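Exo-beta-1,3-galactanase (PDB 5FLW) probably hydrolyses beta-1,3-galactan chains from their ends, as an exo-acting glycoside hydrolase of family 43. Local coordinates at residues Thr192-Gly204 / Met281-Thr293. Numbering follows the deposited sequence.
Sequences TIIKKDGLYYWFG and MPISIADGVASLT
I285 packs its CG2 methyl over one face of the Y201 ring. This CH-pi contact puts CG2 3.6 Å from the centroid of that ring, 15° off its normal. Its CD1 meets I194 CD1 tip to tip at 4.0 Å and also reaches F203 CZ. With CG1 anti to the carbonyl carbon (chi1 -60°), I285 turns CG2 to the Y201 ring and carries CD1 toward I194 and F203. The F203 ring takes A290 CB at its edge, 3.7 Å from CE2. I283 CD1 is also close to CE2 of this ring. Both segments are beta hairpins with type I' turns, from neighbouring four-stranded antiparallel sheets. These are two blades of the five-bladed beta-propeller of family 43. F261, in strand 261-266 of the same blade as 281-293, touches I194, I283 and I285. Near the turns, G288 N donates to Y201 OH at 2.7 Å, with an N-H...O angle of 150°. A phenylalanine in place of Y201 would probably leave G288 N without this acceptor. L199 CD2 lies 3.5 Å from G288 CA. The aliphatic chain of K196 runs alongside I285 in the opposite direction, with CE 3.5 Å from I285 O, while its NZ hydrogen-bonds S258 O and forms a salt bridge with E259.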
ATOM      1  N   THR A 192       4.377  -3.979   1.659  1.00 12.52           N
ATOM      2  CA  THR A 192       3.542  -3.864   2.850  1.00 13.50           C
ATOM      3  C   THR A 192       4.207  -4.666   3.974  1.00 13.92           C
ATOM      4  O   THR A 192       4.793  -5.722   3.715  1.00 15.70           O
ATOM      5  CB  THR A 192       2.091  -4.316   2.550  1.00 14.07           C
ATOM      6  OG1 THR A 192       1.293  -4.221   3.742  1.00 14.48           O
ATOM      7  CG2 THR A 192       2.045  -5.725   1.975  1.00 13.88           C
ATOM      8  N   ILE A 193       4.145  -4.147   5.213  1.00 13.26           N
ATOM      9  CA  ILE A 193       4.770  -4.786   6.372  1.00 15.17           C
ATOM     10  C   ILE A 193       3.783  -4.844   7.530  1.00 16.76           C
ATOM     11  O   ILE A 193       3.112  -3.853   7.838  1.00 15.81           O
ATOM     12  CB  ILE A 193       6.065  -4.043   6.825  1.00 16.19           C
ATOM     13  CG1 ILE A 193       7.169  -4.179   5.763  1.00 17.35           C
ATOM     14  CG2 ILE A 193       6.592  -4.553   8.200  1.00 15.74           C
ATOM     15  CD1 ILE A 193       8.451  -3.400   6.039  1.00 14.22           C
ATOM     16  N   ILE A 194       3.765  -5.984   8.221  1.00 15.79           N
ATOM     17  CA  ILE A 194       3.048  -6.144   9.482  1.00 15.46           C
ATOM     18  C   ILE A 194       4.029  -6.725  10.497  1.00 17.20           C
ATOM     19  O   ILE A 194       5.140  -7.153  10.160  1.00 17.31           O
ATOM     20  CB  ILE A 194       1.753  -7.011   9.401  1.00 16.75           C
ATOM     21  CG1 ILE A 194       2.050  -8.455   8.959  1.00 21.10           C
ATOM     22  CG2 ILE A 194       0.696  -6.367   8.500  1.00 17.40           C
ATOM     23  CD1 ILE A 194       2.398  -9.406  10.065  1.00 25.83           C
ATOM     24  N   LYS A 195       3.610  -6.703  11.753  1.00 19.51           N
ATOM     25  CA  LYS A 195       4.392  -7.257  12.853  1.00 17.84           C
ATOM     26  C   LYS A 195       3.515  -8.160  13.712  1.00 18.96           C
ATOM     27  O   LYS A 195       2.373  -7.814  14.026  1.00 20.79           O
ATOM     28  CB  LYS A 195       4.923  -6.129  13.762  1.00 18.17           C
ATOM     29  CG  LYS A 195       6.126  -6.487  14.669  1.00 20.91           C
ATOM     30  CD  LYS A 195       6.391  -5.350  15.646  1.00 19.01           C
ATOM     31  CE  LYS A 195       7.658  -5.556  16.431  1.00 20.77           C
ATOM     32  NZ  LYS A 195       8.061  -4.381  17.246  1.00 20.04           N
ATOM     33  N   LYS A 196       4.051  -9.321  14.085  1.00 21.46           N
ATOM     34  CA  LYS A 196       3.342 -10.232  14.974  1.00 24.08           C
ATOM     35  C   LYS A 196       4.341 -10.869  15.933  1.00 26.14           C
ATOM     36  O   LYS A 196       5.299 -11.524  15.496  1.00 23.73           O
ATOM     37  CB  LYS A 196       2.607 -11.326  14.191  1.00 21.72           C
ATOM     38  CG  LYS A 196       1.800 -12.256  15.078  1.00 21.72           C
ATOM     39  CD  LYS A 196       1.377 -13.486  14.294  1.00 23.23           C
ATOM     40  CE  LYS A 196       0.789 -14.562  15.177  1.00 24.33           C
ATOM     41  NZ  LYS A 196      -0.324 -14.024  15.998  1.00 28.70           N
ATOM     42  N   ASP A 197       4.109 -10.689  17.232  1.00 22.73           N
ATOM     43  CA  ASP A 197       4.920 -11.335  18.272  1.00 27.64           C
ATOM     44  C   ASP A 197       6.411 -11.119  18.031  1.00 28.86           C
ATOM     45  O   ASP A 197       7.220 -12.053  18.066  1.00 25.55           O
ATOM     46  CB  ASP A 197       4.579 -12.815  18.417  1.00 25.05           C
ATOM     47  CG  ASP A 197       5.279 -13.456  19.606  1.00 45.66           C
ATOM     48  OD1 ASP A 197       5.611 -12.727  20.565  1.00 43.73           O
ATOM     49  OD2 ASP A 197       5.500 -14.717  19.560  1.00 37.48           O
ATOM     50  N   GLY A 198       6.769  -9.859  17.759  1.00 26.22           N
ATOM     51  CA  GLY A 198       8.155  -9.468  17.614  1.00 23.56           C
ATOM     52  C   GLY A 198       8.782  -9.724  16.256  1.00 26.64           C
ATOM     53  O   GLY A 198       9.945  -9.345  16.063  1.00 27.55           O
ATOM     54  N   LEU A 199       8.073 -10.354  15.311  1.00 21.70           N
ATOM     55  CA  LEU A 199       8.620 -10.669  13.993  1.00 21.01           C
ATOM     56  C   LEU A 199       7.925  -9.795  12.951  1.00 20.43           C
ATOM     57  O   LEU A 199       6.691  -9.719  12.930  1.00 20.59           O
ATOM     58  CB  LEU A 199       8.393 -12.139  13.638  1.00 21.96           C
ATOM     59  CG  LEU A 199       9.165 -12.678  12.438  1.00 21.38           C
ATOM     60  CD1 LEU A 199      10.640 -12.786  12.787  1.00 24.45           C
ATOM     61  CD2 LEU A 199       8.631 -14.008  11.994  1.00 21.83           C
ATOM     62  N   TYR A 200       8.719  -9.144  12.091  1.00 19.27           N
ATOM     63  CA  TYR A 200       8.197  -8.341  10.982  1.00 17.70           C
ATOM     64  C   TYR A 200       8.020  -9.222   9.751  1.00 18.98           C
ATOM     65  O   TYR A 200       8.871 -10.066   9.450  1.00 20.97           O
ATOM     66  CB  TYR A 200       9.172  -7.213  10.636  1.00 17.36           C
ATOM     67  CG  TYR A 200       9.476  -6.263  11.780  1.00 18.64           C
ATOM     68  CD1 TYR A 200       8.620  -5.203  12.070  1.00 17.38           C
ATOM     69  CD2 TYR A 200      10.625  -6.430  12.576  1.00 18.53           C
ATOM     70  CE1 TYR A 200       8.894  -4.332  13.111  1.00 19.35           C
ATOM     71  CE2 TYR A 200      10.906  -5.563  13.623  1.00 20.05           C
ATOM     72  CZ  TYR A 200      10.032  -4.515  13.892  1.00 20.89           C
ATOM     73  OH  TYR A 200      10.299  -3.636  14.928  1.00 21.23           O
ATOM     74  N   TYR A 201       6.908  -9.033   9.049  1.00 17.36           N
ATOM     75  CA  TYR A 201       6.631  -9.740   7.803  1.00 18.05           C
ATOM     76  C   TYR A 201       6.488  -8.679   6.717  1.00 17.36           C
ATOM     77  O   TYR A 201       5.680  -7.763   6.855  1.00 17.08           O
ATOM     78  CB  TYR A 201       5.343 -10.573   7.885  1.00 17.27           C
ATOM     79  CG  TYR A 201       5.329 -11.710   8.926  1.00 21.88           C
ATOM     80  CD1 TYR A 201       5.336 -11.438  10.293  1.00 19.12           C
ATOM     81  CD2 TYR A 201       5.245 -13.049   8.522  1.00 18.56           C
ATOM     82  CE1 TYR A 201       5.304 -12.472  11.244  1.00 23.55           C
ATOM     83  CE2 TYR A 201       5.210 -14.089   9.451  1.00 19.81           C
ATOM     84  CZ  TYR A 201       5.243 -13.798  10.814  1.00 25.41           C
ATOM     85  OH  TYR A 201       5.192 -14.828  11.748  1.00 23.17           O
ATOM     86  N   TRP A 202       7.281  -8.813   5.651  1.00 15.21           N
ATOM     87  CA  TRP A 202       7.370  -7.852   4.558  1.00 15.69           C
ATOM     88  C   TRP A 202       6.982  -8.574   3.271  1.00 22.77           C
ATOM     89  O   TRP A 202       7.662  -9.523   2.860  1.00 16.90           O
ATOM     90  CB  TRP A 202       8.820  -7.354   4.489  1.00 15.60           C
ATOM     91  CG  TRP A 202       9.200  -6.347   3.439  1.00 16.39           C
ATOM     92  CD1 TRP A 202       8.421  -5.834   2.429  1.00 17.89           C
ATOM     93  CD2 TRP A 202      10.497  -5.735   3.292  1.00 15.25           C
ATOM     94  NE1 TRP A 202       9.154  -4.940   1.669  1.00 18.54           N
ATOM     95  CE2 TRP A 202      10.427  -4.858   2.181  1.00 18.32           C
ATOM     96  CE3 TRP A 202      11.706  -5.834   4.002  1.00 17.30           C
ATOM     97  CZ2 TRP A 202      11.534  -4.102   1.753  1.00 15.27           C
ATOM     98  CZ3 TRP A 202      12.801  -5.069   3.588  1.00 18.21           C
ATOM     99  CH2 TRP A 202      12.700  -4.203   2.478  1.00 17.58           C
ATOM    100  N   PHE A 203       5.902  -8.115   2.631  1.00 16.12           N
ATOM    101  CA  PHE A 203       5.377  -8.692   1.400  1.00 14.52           C
ATOM    102  C   PHE A 203       5.654  -7.759   0.224  1.00 16.30           C
ATOM    103  O   PHE A 203       5.686  -6.535   0.385  1.00 15.36           O
ATOM    104  CB  PHE A 203       3.857  -8.901   1.499  1.00 13.80           C
ATOM    105  CG  PHE A 203       3.434  -9.757   2.663  1.00 16.66           C
ATOM    106  CD1 PHE A 203       3.376  -9.237   3.954  1.00 15.81           C
ATOM    107  CD2 PHE A 203       3.091 -11.090   2.473  1.00 16.64           C
ATOM    108  CE1 PHE A 203       2.985 -10.053   5.038  1.00 18.41           C
ATOM    109  CE2 PHE A 203       2.695 -11.904   3.556  1.00 16.13           C
ATOM    110  CZ  PHE A 203       2.641 -11.375   4.825  1.00 15.72           C
ATOM    111  N   GLY A 204       5.813  -8.345  -0.970  1.00 15.45           N
ATOM    112  CA  GLY A 204       5.943  -7.556  -2.183  1.00 14.98           C
ATOM    113  C   GLY A 204       5.718  -8.400  -3.423  1.00 13.81           C
ATOM    114  O   GLY A 204       5.545  -9.622  -3.350  1.00 14.97           O
ATOM    115  N   MET A 281      -9.024 -11.311   0.928  1.00 14.22           N
ATOM    116  CA  MET A 281      -8.969 -12.665   1.467  1.00 14.51           C
ATOM    117  C   MET A 281      -8.355 -12.620   2.852  1.00 16.39           C
ATOM    118  O   MET A 281      -7.494 -11.770   3.112  1.00 16.63           O
ATOM    119  CB  MET A 281      -8.092 -13.570   0.582  1.00 16.99           C
ATOM    120  CG  MET A 281      -8.575 -13.789  -0.854  1.00 17.98           C
ATOM    121  SD  MET A 281      -7.331 -14.641  -1.854  1.00 18.81           S
ATOM    122  CE  MET A 281      -7.281 -16.278  -1.045  1.00 19.81           C
ATOM    123  N   PRO A 282      -8.716 -13.551   3.738  1.00 16.82           N
ATOM    124  CA  PRO A 282      -7.923 -13.729   4.960  1.00 17.56           C
ATOM    125  C   PRO A 282      -6.564 -14.318   4.599  1.00 18.50           C
ATOM    126  O   PRO A 282      -6.425 -15.068   3.626  1.00 19.22           O
ATOM    127  CB  PRO A 282      -8.753 -14.718   5.777  1.00 19.24           C
ATOM    128  CG  PRO A 282      -9.442 -15.549   4.736  1.00 19.32           C
ATOM    129  CD  PRO A 282      -9.703 -14.639   3.564  1.00 16.97           C
ATOM    130  N   ILE A 283      -5.535 -13.907   5.336  1.00 18.83           N
ATOM    131  CA  ILE A 283      -4.198 -14.461   5.163  1.00 18.98           C
ATOM    132  C   ILE A 283      -3.727 -14.974   6.519  1.00 19.09           C
ATOM    133  O   ILE A 283      -3.904 -14.301   7.539  1.00 22.17           O
ATOM    134  CB  ILE A 283      -3.227 -13.450   4.510  1.00 17.58           C
ATOM    135  CG1 ILE A 283      -1.880 -14.116   4.170  1.00 19.40           C
ATOM    136  CG2 ILE A 283      -3.024 -12.231   5.385  1.00 16.90           C
ATOM    137  CD1 ILE A 283      -0.943 -13.277   3.323  1.00 18.37           C
ATOM    138  N   SER A 284      -3.203 -16.193   6.540  1.00 19.98           N
ATOM    139  CA  SER A 284      -2.760 -16.817   7.777  1.00 21.34           C
ATOM    140  C   SER A 284      -1.288 -16.474   8.033  1.00 23.80           C
ATOM    141  O   SER A 284      -0.443 -16.613   7.137  1.00 24.44           O
ATOM    142  CB  SER A 284      -2.995 -18.325   7.707  1.00 24.90           C
ATOM    143  OG  SER A 284      -2.084 -18.986   8.550  1.00 38.84           O
ATOM    144  N   ILE A 285      -0.992 -16.006   9.252  1.00 22.17           N
ATOM    145  CA  ILE A 285       0.341 -15.536   9.637  1.00 22.46           C
ATOM    146  C   ILE A 285       0.650 -16.049  11.035  1.00 24.01           C
ATOM    147  O   ILE A 285      -0.048 -15.695  11.992  1.00 25.55           O
ATOM    148  CB  ILE A 285       0.432 -13.996   9.579  1.00 21.56           C
ATOM    149  CG1 ILE A 285       0.136 -13.508   8.145  1.00 20.13           C
ATOM    150  CG2 ILE A 285       1.751 -13.490  10.151  1.00 22.15           C
ATOM    151  CD1 ILE A 285       0.266 -12.052   7.972  1.00 21.78           C
ATOM    152  N   ALA A 286       1.667 -16.905  11.152  1.00 24.92           N
ATOM    153  CA  ALA A 286       2.040 -17.497  12.432  1.00 27.76           C
ATOM    154  C   ALA A 286       3.430 -18.104  12.306  1.00 36.16           C
ATOM    155  O   ALA A 286       3.721 -18.771  11.301  1.00 28.44           O
ATOM    156  CB  ALA A 286       1.019 -18.567  12.850  1.00 30.31           C
ATOM    157  N   ASP A 287       4.299 -17.827  13.297  1.00 30.07           N
ATOM    158  CA  ASP A 287       5.606 -18.494  13.452  1.00 29.35           C
ATOM    159  C   ASP A 287       6.497 -18.366  12.215  1.00 28.62           C
ATOM    160  O   ASP A 287       7.162 -19.318  11.810  1.00 30.61           O
ATOM    161  CB  ASP A 287       5.466 -19.962  13.879  1.00 32.66           C
ATOM    162  CG  ASP A 287       4.499 -20.143  15.029  1.00 34.52           C
ATOM    163  OD1 ASP A 287       4.686 -19.467  16.069  1.00 53.99           O
ATOM    164  OD2 ASP A 287       3.554 -20.952  14.893  1.00 55.57           O
ATOM    165  N   GLY A 288       6.512 -17.181  11.610  1.00 28.34           N
ATOM    166  CA  GLY A 288       7.364 -16.941  10.467  1.00 26.62           C
ATOM    167  C   GLY A 288       6.815 -17.439   9.160  1.00 25.71           C
ATOM    168  O   GLY A 288       7.495 -17.317   8.129  1.00 27.07           O
ATOM    169  N   VAL A 289       5.602 -17.971   9.154  1.00 25.49           N
ATOM    170  CA  VAL A 289       5.000 -18.513   7.951  1.00 24.81           C
ATOM    171  C   VAL A 289       3.767 -17.682   7.610  1.00 26.53           C
ATOM    172  O   VAL A 289       2.922 -17.426   8.475  1.00 24.94           O
ATOM    173  CB  VAL A 289       4.653 -20.002   8.110  1.00 25.94           C
ATOM    174  CG1 VAL A 289       3.990 -20.512   6.839  1.00 28.42           C
ATOM    175  CG2 VAL A 289       5.900 -20.765   8.408  1.00 27.56           C
ATOM    176  N   ALA A 290       3.684 -17.241   6.361  1.00 22.40           N
ATOM    177  CA  ALA A 290       2.516 -16.546   5.838  1.00 21.48           C
ATOM    178  C   ALA A 290       1.911 -17.393   4.720  1.00 20.96           C
ATOM    179  O   ALA A 290       2.642 -17.928   3.876  1.00 21.63           O
ATOM    180  CB  ALA A 290       2.878 -15.152   5.299  1.00 20.45           C
ATOM    181  N   SER A 291       0.583 -17.525   4.711  1.00 20.63           N
ATOM    182  CA  SER A 291      -0.050 -18.454   3.779  1.00 24.22           C
ATOM    183  C   SER A 291      -1.400 -17.937   3.294  1.00 19.75           C
ATOM    184  O   SER A 291      -2.275 -17.586   4.094  1.00 22.78           O
ATOM    185  CB  SER A 291      -0.209 -19.841   4.429  1.00 24.01           C
ATOM    186  OG  SER A 291      -1.081 -20.615   3.643  1.00 31.66           O
ATOM    187  N   LEU A 292      -1.586 -17.926   1.983  1.00 22.46           N
ATOM    188  CA  LEU A 292      -2.806 -17.403   1.378  1.00 23.68           C
ATOM    189  C   LEU A 292      -3.454 -18.523   0.577  1.00 20.28           C
ATOM    190  O   LEU A 292      -2.816 -19.078  -0.324  1.00 23.19           O
ATOM    191  CB  LEU A 292      -2.476 -16.205   0.476  1.00 22.54           C
ATOM    192  CG  LEU A 292      -3.615 -15.403  -0.123  1.00 19.14           C
ATOM    193  CD1 LEU A 292      -4.383 -14.638   0.981  1.00 16.71           C
ATOM    194  CD2 LEU A 292      -3.086 -14.439  -1.232  1.00 17.49           C
ATOM    195  N   THR A 293      -4.712 -18.858   0.907  1.00 19.04           N
ATOM    196  CA  THR A 293      -5.417 -19.997   0.311  1.00 23.89           C
ATOM    197  C   THR A 293      -6.829 -19.638  -0.132  1.00 22.71           C
ATOM    198  O   THR A 293      -7.611 -19.087   0.650  1.00 22.91           O
ATOM    199  CB  THR A 293      -5.521 -21.173   1.274  1.00 21.37           C
ATOM    200  OG1 THR A 293      -4.207 -21.474   1.755  1.00 29.30           O
ATOM    201  CG2 THR A 293      -6.005 -22.350   0.539  1.00 27.48           C
TER
HETATM  202  O   HOH W   1      -2.236 -15.550  13.512  1.00 35.88           O